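Local structure of glutaredoxin (Methanosarcina mazei, 3NZN) at residues Lys37-Leu42 / Phe49-Val54; Asp85-Val90 / Glu94-Glu99. The protein probably acts as a thiol-disulfide oxidoreductase of the glutaredoxin family, using a pair of cysteines in a thioredoxin-type fold. All blocks are in the same frame, centred on the assembly; numbering follows the deposited sequence.

Contact 1: residues Lys37-Leu42 / Phe49-Val54; sequences KTKKLL and FDYVYV. With SO4 (sulfate ion), chain F.
K39 leaves the helix as a straight chain (chi1 180°, CG opposite its backbone N) and bends only at its last torsion, which carries its CE over the Y51 ring. F49 and Y51 point toward the helix from the strand 49-53, each with its CG held between backbone N and carbonyl carbon. K39 CE makes a CH-pi contact over one face of the Y51 ring, 3.6 Å from its centroid and displaced toward the phenol end: it lies 3.3 Å from Y51 CZ. Farther back, K39 CD packs against Y53 OH at 3.8 Å, the two side chains crossing nearly at right angles. L42 covers the F49 ring differently: its CB sits over the middle of one face, 3.6 Å from the centroid and 10° off the ring normal, while L42 CD1 reaches F49 CD1 at 3.7 Å. Replacing F49 by an alanine would strip L42 CB and CD1 of the ring face they rest on, and is likely to leave a gap between helix and strand beside H15, whose ring also meets F49. The segments run antiparallel, as the helix and second strand of the beta-alpha-beta unit 24-28, 33-45, 49-53 in this thioredoxin-like fold. At the edge of its ring, Y51 OH donates a 2.6 Å hydrogen bond to O4 of a sulfate, probably from the crystallisation liquor, which K10 and H15 also bind. The chemistry thus passes from apolar packing at L42 and F49 to a polar end at Y51, where the positive charge of K10 would help to offset the anion.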
ATOM      1  N   LYS A  37       3.467  19.045  -4.566  1.00 11.19           N
ATOM      2  CA  LYS A  37       2.945  20.388  -4.643  1.00 11.91           C
ATOM      3  C   LYS A  37       2.522  20.871  -3.252  1.00 10.72           C
ATOM      4  O   LYS A  37       2.676  22.066  -2.922  1.00 11.41           O
ATOM      5  CB  LYS A  37       1.703  20.451  -5.522  1.00 15.38           C
ATOM      6  CG  LYS A  37       1.866  20.383  -6.984  1.00 20.41           C
ATOM      7  CD  LYS A  37       1.034  21.444  -7.733  1.00 31.94           C
ATOM      8  CE  LYS A  37       1.430  21.536  -9.280  1.00 37.86           C
ATOM      9  NZ  LYS A  37       2.508  22.624  -9.670  1.00 42.44           N
ATOM     10  N   THR A  38       1.960  20.023  -2.416  1.00 10.69           N
ATOM     11  CA  THR A  38       1.656  20.352  -1.040  1.00 10.06           C
ATOM     12  C   THR A  38       2.866  20.631  -0.224  1.00 10.01           C
ATOM     13  O   THR A  38       2.886  21.671   0.525  1.00 10.33           O
ATOM     14  CB  THR A  38       0.855  19.179  -0.415  1.00 11.10           C
ATOM     15  OG1 THR A  38      -0.331  18.938  -1.213  1.00 12.12           O
ATOM     16  CG2 THR A  38       0.443  19.515   1.022  1.00 12.07           C
ATOM     17  N   LYS A  39       3.926  19.852  -0.328  1.00 10.50           N
ATOM     18  CA  LYS A  39       5.165  20.132   0.313  1.00 10.75           C
ATOM     19  C   LYS A  39       5.710  21.507  -0.100  1.00 10.63           C
ATOM     20  O   LYS A  39       6.198  22.230   0.742  1.00 10.69           O
ATOM     21  CB  LYS A  39       6.134  18.983   0.091  1.00 12.40           C
ATOM     22  CG  LYS A  39       7.439  19.099   0.665  1.00 13.07           C
ATOM     23  CD  LYS A  39       8.286  17.819   0.552  1.00 18.50           C
ATOM     24  CE  LYS A  39       9.673  18.023   1.088  1.00 21.88           C
ATOM     25  NZ  LYS A  39      10.495  18.772   0.061  1.00 26.54           N
ATOM     26  N   LYS A  40       5.661  21.793  -1.400  1.00 10.58           N
ATOM     27  CA  LYS A  40       6.128  23.094  -1.896  1.00 10.71           C
ATOM     28  C   LYS A  40       5.313  24.251  -1.297  1.00  9.63           C
ATOM     29  O   LYS A  40       5.898  25.294  -0.985  1.00 10.86           O
ATOM     30  CB  LYS A  40       6.077  23.102  -3.378  1.00 12.31           C
ATOM     31  CG  LYS A  40       7.142  22.419  -4.121  1.00 19.13           C
ATOM     32  CD  LYS A  40       6.820  22.296  -5.622  1.00 25.28           C
ATOM     33  CE  LYS A  40       7.934  21.509  -6.331  1.00 29.47           C
ATOM     34  NZ  LYS A  40       8.265  20.121  -5.856  1.00 34.79           N
ATOM     35  N   LEU A  41       4.011  24.091  -1.169  1.00  9.93           N
ATOM     36  CA  LEU A  41       3.168  25.133  -0.542  1.00  9.73           C
ATOM     37  C   LEU A  41       3.609  25.316   0.866  1.00  9.82           C
ATOM     38  O   LEU A  41       3.790  26.510   1.314  1.00 10.12           O
ATOM     39  CB  LEU A  41       1.701  24.794  -0.689  1.00 10.12           C
ATOM     40  CG  LEU A  41       0.741  25.768   0.070  1.00 10.22           C
ATOM     41  CD1 LEU A  41       0.792  27.144  -0.497  1.00 11.84           C
ATOM     42  CD2 LEU A  41      -0.635  25.211  -0.025  1.00 12.14           C
ATOM     43  N   LEU A  42       3.760  24.263   1.685  1.00  9.25           N
ATOM     44  CA  LEU A  42       4.179  24.385   3.055  1.00  8.86           C
ATOM     45  C   LEU A  42       5.544  25.044   3.153  1.00  9.74           C
ATOM     46  O   LEU A  42       5.723  25.918   4.032  1.00 10.43           O
ATOM     47  CB  LEU A  42       4.137  23.019   3.731  1.00  9.64           C
ATOM     48  CG  LEU A  42       2.779  22.372   3.826  1.00  9.80           C
ATOM     49  CD1 LEU A  42       2.812  20.896   4.307  1.00 11.21           C
ATOM     50  CD2 LEU A  42       1.784  23.098   4.758  1.00 11.13           C
ATOM     51  N   PHE A  49       6.861  22.227   9.556  1.00  9.39           N
ATOM     52  CA  PHE A  49       6.026  21.047   9.237  1.00  9.41           C
ATOM     53  C   PHE A  49       6.958  19.835   9.105  1.00  9.11           C
ATOM     54  O   PHE A  49       8.084  19.943   8.846  1.00  9.78           O
ATOM     55  CB  PHE A  49       5.227  21.244   7.934  1.00  9.54           C
ATOM     56  CG  PHE A  49       6.030  21.266   6.703  1.00  9.70           C
ATOM     57  CD1 PHE A  49       6.041  20.103   5.854  1.00 10.85           C
ATOM     58  CD2 PHE A  49       6.751  22.323   6.256  1.00  9.97           C
ATOM     59  CE1 PHE A  49       6.733  20.100   4.691  1.00 12.57           C
ATOM     60  CE2 PHE A  49       7.452  22.350   5.115  1.00 11.82           C
ATOM     61  CZ  PHE A  49       7.463  21.193   4.281  1.00 12.33           C
ATOM     62  N   ASP A  50       6.269  18.703   9.316  1.00  9.86           N
ATOM     63  CA  ASP A  50       6.875  17.400   9.015  1.00  9.48           C
ATOM     64  C   ASP A  50       6.159  16.810   7.808  1.00  9.46           C
ATOM     65  O   ASP A  50       5.036  17.012   7.563  1.00  9.63           O
ATOM     66  CB  ASP A  50       6.657  16.487  10.204  1.00 12.37           C
ATOM     67  CG  ASP A  50       7.305  16.941  11.437  1.00 14.85           C
ATOM     68  OD1 ASP A  50       8.141  17.823  11.425  1.00 15.60           O
ATOM     69  OD2 ASP A  50       6.919  16.390  12.444  1.00 25.44           O
ATOM     70  N   TYR A  51       6.925  15.895   7.155  1.00 10.65           N
ATOM     71  CA  TYR A  51       6.332  15.068   6.068  1.00 10.88           C
ATOM     72  C   TYR A  51       6.899  13.623   6.204  1.00 11.04           C
ATOM     73  O   TYR A  51       7.948  13.406   6.725  1.00 11.72           O
ATOM     74  CB  TYR A  51       6.510  15.662   4.732  1.00 12.30           C
ATOM     75  CG  TYR A  51       7.890  15.770   4.242  1.00 13.57           C
ATOM     76  CD1 TYR A  51       8.430  14.749   3.457  1.00 15.89           C
ATOM     77  CD2 TYR A  51       8.743  16.792   4.653  1.00 14.98           C
ATOM     78  CE1 TYR A  51       9.701  14.813   3.025  1.00 18.88           C
ATOM     79  CE2 TYR A  51      10.049  16.861   4.205  1.00 18.96           C
ATOM     80  CZ  TYR A  51      10.510  15.847   3.397  1.00 19.63           C
ATOM     81  OH  TYR A  51      11.787  15.853   2.948  1.00 24.24           O
ATOM     82  N   VAL A  52       6.017  12.733   5.728  1.00  9.77           N
ATOM     83  CA  VAL A  52       6.313  11.251   5.766  1.00  9.73           C
ATOM     84  C   VAL A  52       5.892  10.717   4.427  1.00 10.72           C
ATOM     85  O   VAL A  52       4.825  10.947   3.927  1.00 11.73           O
ATOM     86  CB  VAL A  52       5.448  10.611   6.864  1.00 11.83           C
ATOM     87  CG1 VAL A  52       5.641   9.072   6.891  1.00 12.80           C
ATOM     88  CG2 VAL A  52       5.816  11.212   8.243  1.00 14.06           C
ATOM     89  N   TYR A  53       6.850   9.877   3.851  1.00  9.70           N
ATOM     90  CA  TYR A  53       6.531   9.152   2.642  1.00  9.88           C
ATOM     91  C   TYR A  53       6.138   7.708   3.014  1.00  9.32           C
ATOM     92  O   TYR A  53       7.056   6.891   3.386  1.00 10.37           O
ATOM     93  CB  TYR A  53       7.719   9.142   1.698  1.00 10.68           C
ATOM     94  CG  TYR A  53       8.039  10.501   1.103  1.00 11.17           C
ATOM     95  CD1 TYR A  53       7.031  11.373   0.703  1.00 12.14           C
ATOM     96  CD2 TYR A  53       9.328  10.906   0.929  1.00 13.48           C
ATOM     97  CE1 TYR A  53       7.342  12.609   0.166  1.00 14.77           C
ATOM     98  CE2 TYR A  53       9.647  12.179   0.385  1.00 16.49           C
ATOM     99  CZ  TYR A  53       8.642  12.989   0.031  1.00 16.80           C
ATOM    100  OH  TYR A  53       8.948  14.261  -0.469  1.00 22.07           O
ATOM    101  N   VAL A  54       4.913   7.445   3.078  1.00  9.98           N
ATOM    102  CA  VAL A  54       4.397   6.219   3.675  1.00 11.43           C
ATOM    103  C   VAL A  54       4.918   4.970   2.795  1.00 11.69           C
ATOM    104  O   VAL A  54       5.192   3.924   3.464  1.00 13.34           O
ATOM    105  CB  VAL A  54       2.892   6.209   3.727  1.00 12.37           C
ATOM    106  CG1 VAL A  54       2.324   4.917   4.187  1.00 14.89           C
ATOM    107  CG2 VAL A  54       2.364   7.322   4.723  1.00 12.91           C
TER
HETATM  108  S   SO4 F 107      14.561  17.878   3.372  1.00 27.10           S
HETATM  109  O1  SO4 F 107      15.406  17.931   4.620  1.00 32.23           O
HETATM  110  O2  SO4 F 107      14.726  19.139   2.644  1.00 34.06           O
HETATM  111  O3  SO4 F 107      14.948  16.821   2.553  1.00 28.47           O
HETATM  112  O4  SO4 F 107      13.180  17.797   3.949  1.00 32.99           O

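Contact 2: residues Asp85-Val90 / Glu94-Glu99; sequences DEKAIV and EKEIRE
K87 begins the contact, reaching across to E96 on the helix 94-100 in a salt bridge whose hydrogen bond runs from K87 NZ to E96 OE2 at 2.9 Å. With E86 it forms a classic beta bulge, both residues facing I83. The lysine chain bends at its second torsion (chi2 72°), whereas the glutamate is extended to meet it. The ammonium approaches OE2 from its anti side, 23° out of the carboxylate plane, and the other oxygen, OE1, is paired with K93, so the carboxylate is shared between two lysines. Two residues on, I89 also points at the helix. Its CG1 lies 3.7 Å from E96 OE2, which brings an apolar branch against the carboxylate. The end of I89 turns to I97: CD1 packs 3.7 Å from I97 CA and 3.8 Å from I97 CG1, and CG2 also borders I97 CG1. The strand forms one edge of the chain's sheet, beside strand 77-83. The C-terminal helix runs back nearly antiparallel to it, at 157°, and its I97 also packs against helix 33-45.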
ATOM      1  N   ASP A  85      -3.486  18.365  15.122  1.00 13.10           N
ATOM      2  CA  ASP A  85      -4.189  17.107  15.537  1.00 14.41           C
ATOM      3  C   ASP A  85      -5.665  17.291  15.430  1.00 15.18           C
ATOM      4  O   ASP A  85      -6.409  16.555  16.133  1.00 18.17           O
ATOM      5  CB  ASP A  85      -3.766  16.688  16.934  1.00 16.28           C
ATOM      6  CG  ASP A  85      -3.953  15.211  17.208  1.00 20.03           C
ATOM      7  OD1 ASP A  85      -3.965  14.431  16.261  1.00 24.59           O
ATOM      8  OD2 ASP A  85      -4.078  14.887  18.411  1.00 27.12           O
ATOM      9  N   GLU A  86      -6.131  18.222  14.612  1.00 16.42           N
ATOM     10  CA  GLU A  86      -7.556  18.565  14.578  1.00 19.03           C
ATOM     11  C   GLU A  86      -8.122  18.630  13.220  1.00 17.90           C
ATOM     12  O   GLU A  86      -9.202  18.114  12.975  1.00 22.72           O
ATOM     13  CB  GLU A  86      -7.819  19.917  15.294  1.00 20.47           C
ATOM     14  CG  GLU A  86      -7.368  19.884  16.683  1.00 28.46           C
ATOM     15  CD  GLU A  86      -8.445  19.835  17.635  1.00 35.26           C
ATOM     16  OE1 GLU A  86      -9.250  18.884  17.485  1.00 40.17           O
ATOM     17  OE2 GLU A  86      -8.432  20.744  18.522  1.00 37.47           O
ATOM     18  N   LYS A  87      -7.446  19.270  12.297  1.00 12.71           N
ATOM     19  CA  LYS A  87      -8.010  19.526  10.997  1.00 11.67           C
ATOM     20  C   LYS A  87      -7.226  18.693   9.995  1.00 11.40           C
ATOM     21  O   LYS A  87      -6.013  18.783   9.897  1.00 11.97           O
ATOM     22  CB  LYS A  87      -7.908  20.980  10.673  1.00 12.91           C
ATOM     23  CG  LYS A  87      -8.297  21.307   9.302  1.00 15.66           C
ATOM     24  CD  LYS A  87      -9.726  21.242   8.908  1.00 21.08           C
ATOM     25  CE  LYS A  87      -9.979  22.119   7.639  1.00 25.02           C
ATOM     26  NZ  LYS A  87     -11.375  21.889   7.163  1.00 27.80           N
ATOM     27  N   ALA A  88      -7.927  17.842   9.266  1.00 10.89           N
ATOM     28  CA  ALA A  88      -7.321  17.032   8.204  1.00 12.02           C
ATOM     29  C   ALA A  88      -7.720  17.599   6.804  1.00 11.68           C
ATOM     30  O   ALA A  88      -8.898  17.831   6.548  1.00 14.01           O
ATOM     31  CB  ALA A  88      -7.740  15.584   8.328  1.00 14.33           C
ATOM     32  N   ILE A  89      -6.747  17.782   5.942  1.00  9.92           N
ATOM     33  CA  ILE A  89      -6.998  18.240   4.594  1.00 10.37           C
ATOM     34  C   ILE A  89      -6.492  17.172   3.644  1.00  9.67           C
ATOM     35  O   ILE A  89      -5.321  16.727   3.711  1.00  9.58           O
ATOM     36  CB  ILE A  89      -6.275  19.572   4.286  1.00 10.78           C
ATOM     37  CG1 ILE A  89      -6.785  20.598   5.335  1.00 12.45           C
ATOM     38  CG2 ILE A  89      -6.530  19.966   2.883  1.00 12.40           C
ATOM     39  CD1 ILE A  89      -5.989  21.935   5.269  1.00 13.08           C
ATOM     40  N   VAL A  90      -7.409  16.674   2.824  1.00 10.52           N
ATOM     41  CA  VAL A  90      -7.135  15.563   1.891  1.00  9.94           C
ATOM     42  C   VAL A  90      -6.965  16.173   0.532  1.00 10.44           C
ATOM     43  O   VAL A  90      -7.860  16.822   0.030  1.00 12.24           O
ATOM     44  CB  VAL A  90      -8.224  14.574   1.992  1.00 11.09           C
ATOM     45  CG1 VAL A  90      -7.960  13.420   0.951  1.00 13.41           C
ATOM     46  CG2 VAL A  90      -8.314  13.948   3.389  1.00 13.32           C
ATOM     47  N   GLU A  94      -5.213  24.329  -1.938  1.00 10.93           N
ATOM     48  CA  GLU A  94      -4.271  25.413  -1.682  1.00 10.54           C
ATOM     49  C   GLU A  94      -4.857  26.475  -0.686  1.00 10.16           C
ATOM     50  O   GLU A  94      -4.227  26.826   0.315  1.00 10.59           O
ATOM     51  CB  GLU A  94      -3.859  26.053  -3.028  1.00 11.50           C
ATOM     52  CG  GLU A  94      -2.866  27.130  -2.959  1.00 12.37           C
ATOM     53  CD  GLU A  94      -2.136  27.443  -4.266  1.00 16.43           C
ATOM     54  OE1 GLU A  94      -2.530  26.849  -5.270  1.00 19.71           O
ATOM     55  OE2 GLU A  94      -1.239  28.279  -4.338  1.00 21.97           O
ATOM     56  N   LYS A  95      -6.048  26.979  -1.007  1.00 10.37           N
ATOM     57  CA  LYS A  95      -6.672  27.972  -0.157  1.00 10.68           C
ATOM     58  C   LYS A  95      -6.956  27.415   1.267  1.00 10.70           C
ATOM     59  O   LYS A  95      -6.700  28.049   2.279  1.00 11.07           O
ATOM     60  CB  LYS A  95      -7.925  28.505  -0.804  1.00 12.36           C
ATOM     61  CG  LYS A  95      -8.624  29.575   0.049  1.00 15.36           C
ATOM     62  CD  LYS A  95      -9.856  30.165  -0.677  1.00 18.49           C
ATOM     63  CE  LYS A  95     -10.590  31.201   0.053  1.00 23.17           C
ATOM     64  NZ  LYS A  95     -11.731  31.621  -0.890  1.00 33.51           N
ATOM     65  N   GLU A  96      -7.473  26.195   1.315  1.00 10.87           N
ATOM     66  CA  GLU A  96      -7.782  25.609   2.587  1.00 10.89           C
ATOM     67  C   GLU A  96      -6.567  25.410   3.449  1.00  9.58           C
ATOM     68  O   GLU A  96      -6.605  25.626   4.663  1.00 10.61           O
ATOM     69  CB  GLU A  96      -8.566  24.282   2.385  1.00 12.09           C
ATOM     70  CG  GLU A  96      -9.077  23.727   3.669  1.00 15.14           C
ATOM     71  CD  GLU A  96      -9.858  22.423   3.484  1.00 18.77           C
ATOM     72  OE1 GLU A  96     -10.137  22.024   2.358  1.00 24.03           O
ATOM     73  OE2 GLU A  96     -10.198  21.792   4.478  1.00 21.59           O
ATOM     74  N   ILE A  97      -5.464  24.972   2.857  1.00  9.70           N
ATOM     75  CA  ILE A  97      -4.254  24.777   3.587  1.00  9.53           C
ATOM     76  C   ILE A  97      -3.749  26.106   4.140  1.00  9.50           C
ATOM     77  O   ILE A  97      -3.462  26.224   5.321  1.00  9.43           O
ATOM     78  CB  ILE A  97      -3.166  24.112   2.740  1.00  9.37           C
ATOM     79  CG1 ILE A  97      -3.570  22.639   2.456  1.00 11.01           C
ATOM     80  CG2 ILE A  97      -1.858  24.142   3.392  1.00 10.80           C
ATOM     81  CD1 ILE A  97      -2.741  21.984   1.304  1.00 12.23           C
ATOM     82  N   ARG A  98      -3.616  27.138   3.256  1.00  8.73           N
ATOM     83  CA  ARG A  98      -3.095  28.419   3.733  1.00  8.74           C
ATOM     84  C   ARG A  98      -3.997  29.043   4.776  1.00  9.03           C
ATOM     85  O   ARG A  98      -3.494  29.576   5.785  1.00  9.17           O
ATOM     86  CB  ARG A  98      -2.724  29.336   2.615  1.00  8.63           C
ATOM     87  CG  ARG A  98      -3.850  29.890   1.752  1.00  9.46           C
ATOM     88  CD  ARG A  98      -4.381  31.242   2.301  1.00  9.88           C
ATOM     89  NE  ARG A  98      -5.303  31.766   1.366  1.00 10.55           N
ATOM     90  CZ  ARG A  98      -5.988  32.877   1.524  1.00 12.92           C
ATOM     91  NH1 ARG A  98      -5.959  33.505   2.646  1.00 13.04           N
ATOM     92  NH2 ARG A  98      -6.783  33.285   0.539  1.00 15.55           N
ATOM     93  N   GLU A  99      -5.274  28.954   4.626  1.00  9.17           N
ATOM     94  CA  GLU A  99      -6.171  29.569   5.619  1.00  9.00           C
ATOM     95  C   GLU A  99      -6.078  28.849   6.940  1.00  9.68           C
ATOM     96  O   GLU A  99      -6.038  29.424   8.022  1.00 10.07           O
ATOM     97  CB  GLU A  99      -7.561  29.620   5.114  1.00 11.05           C
ATOM     98  CG  GLU A  99      -7.786  30.604   3.991  1.00 11.60           C
ATOM     99  CD  GLU A  99      -9.163  30.892   3.584  1.00 17.33           C
ATOM    100  OE1 GLU A  99     -10.055  30.144   3.939  1.00 21.64           O
ATOM    101  OE2 GLU A  99      -9.360  31.944   2.880  1.00 23.00           O
TER

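Overall arrangement
Both contacts set a helix nearly antiparallel to a strand of the same sheet, but at different depths. Contact 1 is buried near the centre of the chain and joins helix 33-45 to an inner strand; contact 2 is partly buried and ties the C-terminal helix to the edge strand 87-90. Aromatic faces carry the first, with a lysine chain lying over Y51 and a bound anion at its polar end, whereas the second combines aliphatic packing with a salt bridge. The two meet through their helices: I97 CG2 lies 3.8 Å from L41 CD2, and L42 and T38 complete this apolar seam. I97 therefore serves contact 2 while touching the helix of contact 1.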